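Local coordinates for dehydrogenase (Sinorhizobium meliloti, PDB 3UOE), which probably acts as an oxidoreductase of the LDH2/MDH2 (malate/L-lactate dehydrogenase) family, at residues I156-T162 against K284-L290; I177-V182 against G253-E257. All coordinates share one frame; numbering follows the deposited sequence.

Interaction 1 of 2, residues I156-T162 against K284-L290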
loop_
_atom_site.group_PDB
_atom_site.type_symbol
_atom_site.label_atom_id
_atom_site.label_comp_id
_atom_site.label_asym_id
_atom_site.label_seq_id
_atom_site.Cartn_x
_atom_site.Cartn_y
_atom_site.Cartn_z
ATOM N N ILE A 156 -9.066 -4.897 11.192
ATOM C CA ILE A 156 -8.024 -4.538 10.237
ATOM C C ILE A 156 -8.157 -3.052 9.943
ATOM O O ILE A 156 -9.239 -2.583 9.577
ATOM C CB ILE A 156 -8.180 -5.305 8.913
ATOM C CG1 ILE A 156 -7.753 -6.767 9.084
ATOM C CG2 ILE A 156 -7.401 -4.611 7.800
ATOM C CD1 ILE A 156 -8.420 -7.732 8.068
ATOM N N GLY A 157 -7.066 -2.313 10.125
ATOM C CA GLY A 157 -7.071 -0.877 9.918
ATOM C C GLY A 157 -6.022 -0.453 8.906
ATOM O O GLY A 157 -4.846 -0.804 9.034
ATOM N N ILE A 158 -6.455 0.294 7.895
ATOM C CA ILE A 158 -5.564 0.805 6.866
ATOM C C ILE A 158 -5.669 2.320 6.856
ATOM O O ILE A 158 -6.773 2.875 6.760
ATOM C CB ILE A 158 -5.934 0.228 5.492
ATOM C CG1 ILE A 158 -5.878 -1.301 5.560
ATOM C CG2 ILE A 158 -5.023 0.786 4.383
ATOM C CD1 ILE A 158 -6.221 -1.982 4.271
ATOM N N VAL A 159 -4.525 2.989 6.993
ATOM C CA VAL A 159 -4.511 4.429 7.186
ATOM C C VAL A 159 -3.545 5.105 6.231
ATOM O O VAL A 159 -2.444 4.601 5.994
ATOM C CB VAL A 159 -4.124 4.790 8.619
ATOM C CG1 VAL A 159 -4.665 6.170 8.975
ATOM C CG2 VAL A 159 -4.648 3.743 9.582
HETATM N N MSE A 160 -3.972 6.238 5.679
HETATM C CA MSE A 160 -3.156 7.034 4.763
HETATM C C MSE A 160 -3.334 8.508 5.064
HETATM O O MSE A 160 -4.393 8.940 5.526
HETATM C CB MSE A 160 -3.567 6.802 3.309
HETATM C CG MSE A 160 -2.998 5.557 2.680
HETATM SE SE MSE A 160 -4.071 4.999 1.129
HETATM C CE MSE A 160 -4.232 6.702 0.201
ATOM N N SER A 161 -2.296 9.283 4.781
ATOM C CA SER A 161 -2.351 10.721 4.958
ATOM C C SER A 161 -1.376 11.312 3.961
ATOM O O SER A 161 -0.328 10.718 3.682
ATOM C CB SER A 161 -1.941 11.094 6.387
ATOM O OG SER A 161 -2.212 12.458 6.686
ATOM N N THR A 162 -1.728 12.466 3.407
ATOM C CA THR A 162 -0.843 13.176 2.497
ATOM C C THR A 162 -0.211 14.400 3.172
ATOM O O THR A 162 -0.415 14.639 4.369
ATOM C CB THR A 162 -1.576 13.595 1.217
ATOM O OG1 THR A 162 -2.689 14.438 1.551
ATOM C CG2 THR A 162 -2.055 12.360 0.448
ATOM N N LYS A 284 -4.400 19.012 3.390
ATOM C CA LYS A 284 -4.065 17.647 3.012
ATOM C C LYS A 284 -5.264 16.743 3.345
ATOM O O LYS A 284 -6.269 17.213 3.900
ATOM C CB LYS A 284 -2.784 17.194 3.735
ATOM C CG LYS A 284 -2.997 16.432 5.034
ATOM C CD LYS A 284 -3.647 17.259 6.101
ATOM C CE LYS A 284 -4.399 16.372 7.107
ATOM N NZ LYS A 284 -3.573 16.031 8.272
ATOM N N GLY A 285 -5.181 15.464 2.992
ATOM C CA GLY A 285 -6.268 14.539 3.265
ATOM C C GLY A 285 -5.797 13.296 3.997
ATOM O O GLY A 285 -4.599 13.032 4.080
ATOM N N ASP A 286 -6.751 12.536 4.532
ATOM C CA ASP A 286 -6.473 11.283 5.230
ATOM C C ASP A 286 -7.580 10.297 4.912
ATOM O O ASP A 286 -8.727 10.688 4.721
ATOM C CB ASP A 286 -6.406 11.476 6.747
ATOM C CG ASP A 286 -5.969 12.875 7.140
ATOM O OD1 ASP A 286 -6.825 13.783 7.123
ATOM O OD2 ASP A 286 -4.774 13.064 7.457
ATOM N N LEU A 287 -7.208 9.026 4.851
ATOM C CA LEU A 287 -8.127 7.944 4.615
ATOM C C LEU A 287 -7.949 6.908 5.710
ATOM O O LEU A 287 -6.821 6.575 6.094
ATOM C CB LEU A 287 -7.864 7.283 3.265
ATOM C CG LEU A 287 -8.082 8.102 2.000
ATOM C CD1 LEU A 287 -7.690 7.298 0.751
ATOM C CD2 LEU A 287 -9.528 8.603 1.920
ATOM N N LEU A 288 -9.079 6.414 6.206
ATOM C CA LEU A 288 -9.110 5.304 7.135
ATOM C C LEU A 288 -10.036 4.227 6.568
ATOM O O LEU A 288 -11.198 4.485 6.280
ATOM C CB LEU A 288 -9.615 5.763 8.505
ATOM C CG LEU A 288 -9.870 4.625 9.501
ATOM C CD1 LEU A 288 -8.561 3.960 9.920
ATOM C CD2 LEU A 288 -10.639 5.118 10.718
ATOM N N ILE A 289 -9.505 3.030 6.374
ATOM C CA ILE A 289 -10.320 1.911 5.938
ATOM C C ILE A 289 -10.321 0.859 7.023
ATOM O O ILE A 289 -9.263 0.375 7.424
ATOM C CB ILE A 289 -9.778 1.277 4.660
ATOM C CG1 ILE A 289 -9.935 2.238 3.490
ATOM C CG2 ILE A 289 -10.495 -0.041 4.374
ATOM C CD1 ILE A 289 -8.894 2.041 2.419
ATOM N N LEU A 290 -11.509 0.523 7.509
ATOM C CA LEU A 290 -11.657 -0.538 8.494
ATOM C C LEU A 290 -12.289 -1.761 7.851
ATOM O O LEU A 290 -13.128 -1.646 6.954
ATOM C CB LEU A 290 -12.504 -0.078 9.679
ATOM C CG LEU A 290 -11.901 1.020 10.553
ATOM C CD1 LEU A 290 -12.948 1.513 11.550
ATOM C CD2 LEU A 290 -10.646 0.506 11.274
HETATM O O HOH W 1 -1.065 13.953 8.519
#
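Ser161 OG has two hydrogen-bond partners: it donates to Asp286 OD2 at 2.7 Å and accepts from a water 2.6 Å from OG. The hydroxyl meets the carboxylate oxygen on its anti side, 26° out of the carboxylate plane. Ser161 and Asp286 are paired on one face of the sheet, and chi1 of -169°, with OG anti to the backbone N, turns the hydroxyl to the carboxylate. Lys284 bends back toward the same pair. Its NZ makes a salt bridge to Asp286 OD2 that is weak as a hydrogen bond, at 3.3 Å, and a weak bond to the water, while Asn138 O takes a firmer hydrogen bond from it.

The cluster sits at one end of an antiparallel strand pair, 156-161 against 285-290. Ile158 with Ile289 and Met160 with Leu287 are the hydrogen-bonded pairs. Beyond the last pair, Thr162 and Gly285 hold each other twice: Thr162 N donates to Gly285 O, and Gly285 N points almost straight (179°) at Thr162 OG1, 3.1 Å away.

On the face toward helix 246-264, selenomethionine Met160 and Leu287 lie side by side, with Met160 CE 3.6 Å from Leu287 CD1. On the other face, which helix 109-127 covers, Val159 CG2 packs 3.9 Å from Leu288 CD1.

Two adjoining central strands thus carry apolar side chains along most of their length, with the polar groups gathered at one end. The buried Asp286 carboxylate has hydroxyl and ammonium partners that would probably favour its ionised form.

Interaction 2 of 2, residues I177-V182 against G253-E257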
loop_
_atom_site.group_PDB
_atom_site.type_symbol
_atom_site.label_atom_id
_atom_site.label_comp_id
_atom_site.label_asym_id
_atom_site.label_seq_id
_atom_site.Cartn_x
_atom_site.Cartn_y
_atom_site.Cartn_z
ATOM N N ILE A 177 5.230 15.413 -4.686
ATOM C CA ILE A 177 4.464 14.364 -4.027
ATOM C C ILE A 177 4.696 14.487 -2.519
ATOM O O ILE A 177 5.767 14.928 -2.084
ATOM C CB ILE A 177 4.927 12.969 -4.541
ATOM C CG1 ILE A 177 4.770 12.888 -6.068
ATOM C CG2 ILE A 177 4.180 11.826 -3.845
ATOM C CD1 ILE A 177 5.575 11.762 -6.721
ATOM N N GLY A 178 3.701 14.108 -1.723
ATOM C CA GLY A 178 3.835 14.177 -0.277
ATOM C C GLY A 178 4.639 13.008 0.267
ATOM O O GLY A 178 4.965 12.076 -0.480
ATOM N N THR A 179 4.962 13.047 1.560
ATOM C CA THR A 179 5.666 11.931 2.186
ATOM C C THR A 179 4.775 10.690 2.278
ATOM O O THR A 179 5.268 9.572 2.401
ATOM C CB THR A 179 6.225 12.305 3.573
ATOM O OG1 THR A 179 5.177 12.844 4.383
ATOM C CG2 THR A 179 7.339 13.336 3.440
ATOM N N ASN A 180 3.462 10.914 2.233
ATOM C CA ASN A 180 2.447 9.867 2.007
ATOM C C ASN A 180 2.675 8.515 2.662
ATOM O O ASN A 180 2.905 7.513 1.977
ATOM C CB ASN A 180 2.205 9.664 0.511
ATOM C CG ASN A 180 1.764 10.936 -0.173
ATOM O OD1 ASN A 180 1.611 11.977 0.478
ATOM N ND2 ASN A 180 1.556 10.869 -1.487
ATOM N N PRO A 181 2.576 8.479 3.993
ATOM C CA PRO A 181 2.674 7.222 4.729
ATOM C C PRO A 181 1.400 6.395 4.560
ATOM O O PRO A 181 0.298 6.939 4.366
ATOM C CB PRO A 181 2.780 7.667 6.194
ATOM C CG PRO A 181 2.551 9.148 6.217
ATOM C CD PRO A 181 2.175 9.608 4.844
ATOM N N VAL A 182 1.565 5.079 4.635
ATOM C CA VAL A 182 0.442 4.185 4.821
ATOM C C VAL A 182 0.729 3.285 6.016
ATOM O O VAL A 182 1.844 2.802 6.185
ATOM C CB VAL A 182 0.184 3.331 3.581
ATOM C CG1 VAL A 182 1.446 2.572 3.189
ATOM C CG2 VAL A 182 -0.967 2.372 3.846
ATOM N N GLY A 253 3.645 5.857 -3.503
ATOM C CA GLY A 253 3.439 7.194 -2.969
ATOM C C GLY A 253 2.429 7.962 -3.799
ATOM O O GLY A 253 1.562 8.648 -3.254
ATOM N N LEU A 254 2.550 7.833 -5.120
ATOM C CA LEU A 254 1.671 8.503 -6.073
ATOM C C LEU A 254 0.251 7.944 -6.026
ATOM O O LEU A 254 -0.716 8.705 -6.080
ATOM C CB LEU A 254 2.230 8.393 -7.496
ATOM C CG LEU A 254 1.458 9.203 -8.541
ATOM C CD1 LEU A 254 1.418 10.679 -8.142
ATOM C CD2 LEU A 254 2.054 9.033 -9.950
ATOM N N ALA A 255 0.128 6.619 -5.926
ATOM C CA ALA A 255 -1.178 6.000 -5.724
ATOM C C ALA A 255 -1.846 6.627 -4.505
ATOM O O ALA A 255 -2.987 7.080 -4.574
ATOM C CB ALA A 255 -1.051 4.487 -5.552
ATOM N N ILE A 256 -1.120 6.665 -3.392
ATOM C CA ILE A 256 -1.649 7.231 -2.162
ATOM C C ILE A 256 -2.123 8.663 -2.395
ATOM O O ILE A 256 -3.245 9.029 -2.024
ATOM C CB ILE A 256 -0.612 7.167 -1.028
ATOM C CG1 ILE A 256 -0.331 5.706 -0.670
ATOM C CG2 ILE A 256 -1.095 7.934 0.199
ATOM C CD1 ILE A 256 0.854 5.496 0.218
ATOM N N GLU A 257 -1.274 9.459 -3.033
ATOM C CA GLU A 257 -1.595 10.847 -3.355
ATOM C C GLU A 257 -2.961 10.943 -4.033
ATOM O O GLU A 257 -3.815 11.743 -3.648
ATOM C CB GLU A 257 -0.524 11.415 -4.295
ATOM C CG GLU A 257 -0.653 12.904 -4.563
ATOM C CD GLU A 257 -0.090 13.723 -3.419
ATOM O OE1 GLU A 257 1.048 13.420 -2.991
ATOM O OE2 GLU A 257 -0.787 14.653 -2.938
#
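The connection that leads into strand 182-186 docks here on the side of helix 246-264, and Asn180 is the residue that plugs into the helix. Its ND2 uses both hydrogens: one bond of 2.8 Å reaches Gly253 O and another of 3.0 Å reaches Glu257 OE1, one helical turn apart. Both acceptors lie close to the amide plane, which fixes the rotation of the group. Gly253 O is also the acceptor for Glu257 N, and the two donors come to it from opposite faces of the carbonyl.

Glu257 OE1 has a second donor in Gly178 N, 3.0 Å away and nearly along the C-O axis, whereas Asn180 ND2 meets that oxygen from 53° above the carboxylate plane. A bend at chi2 (80°) turns the carboxylate back toward the loop, and its other oxygen, OE2, accepts from Ala269 N. Beside this polar knot, Ile256 CG2 packs 3.7 Å from Asn180 CB, and Ile256 CD1 lies 4.1 Å from Val182 CB.

Val182 and Ile256 both also touch Met160 of strand 156-161, so the helix lies over the sheet, while Tyr306 of the second subunit packs on Ile177 and Glu257.

How the interactions relate
After the helices and strands that precede it, the chain enters strand 156-161, then runs through the segment 177-182, whose last residue begins strand 182-186, and later through helix 246-264 before returning in strand 285-291. Interaction 1 closes the long excursion between 156-162 and 284-290, and interaction 2 closes a shorter one nested within it. Their centres lie 11 Å apart and the two touch directly: Met160 CE approaches Ile256 O to 3.4 Å, and Val159 O lies 3.4 Å from Val182 CG2. Interaction 1 joins neighbouring strands within the mixed sheet, whereas interaction 2 ties the helix to the loop entering the strand on the far side of 156-161 from 285-291.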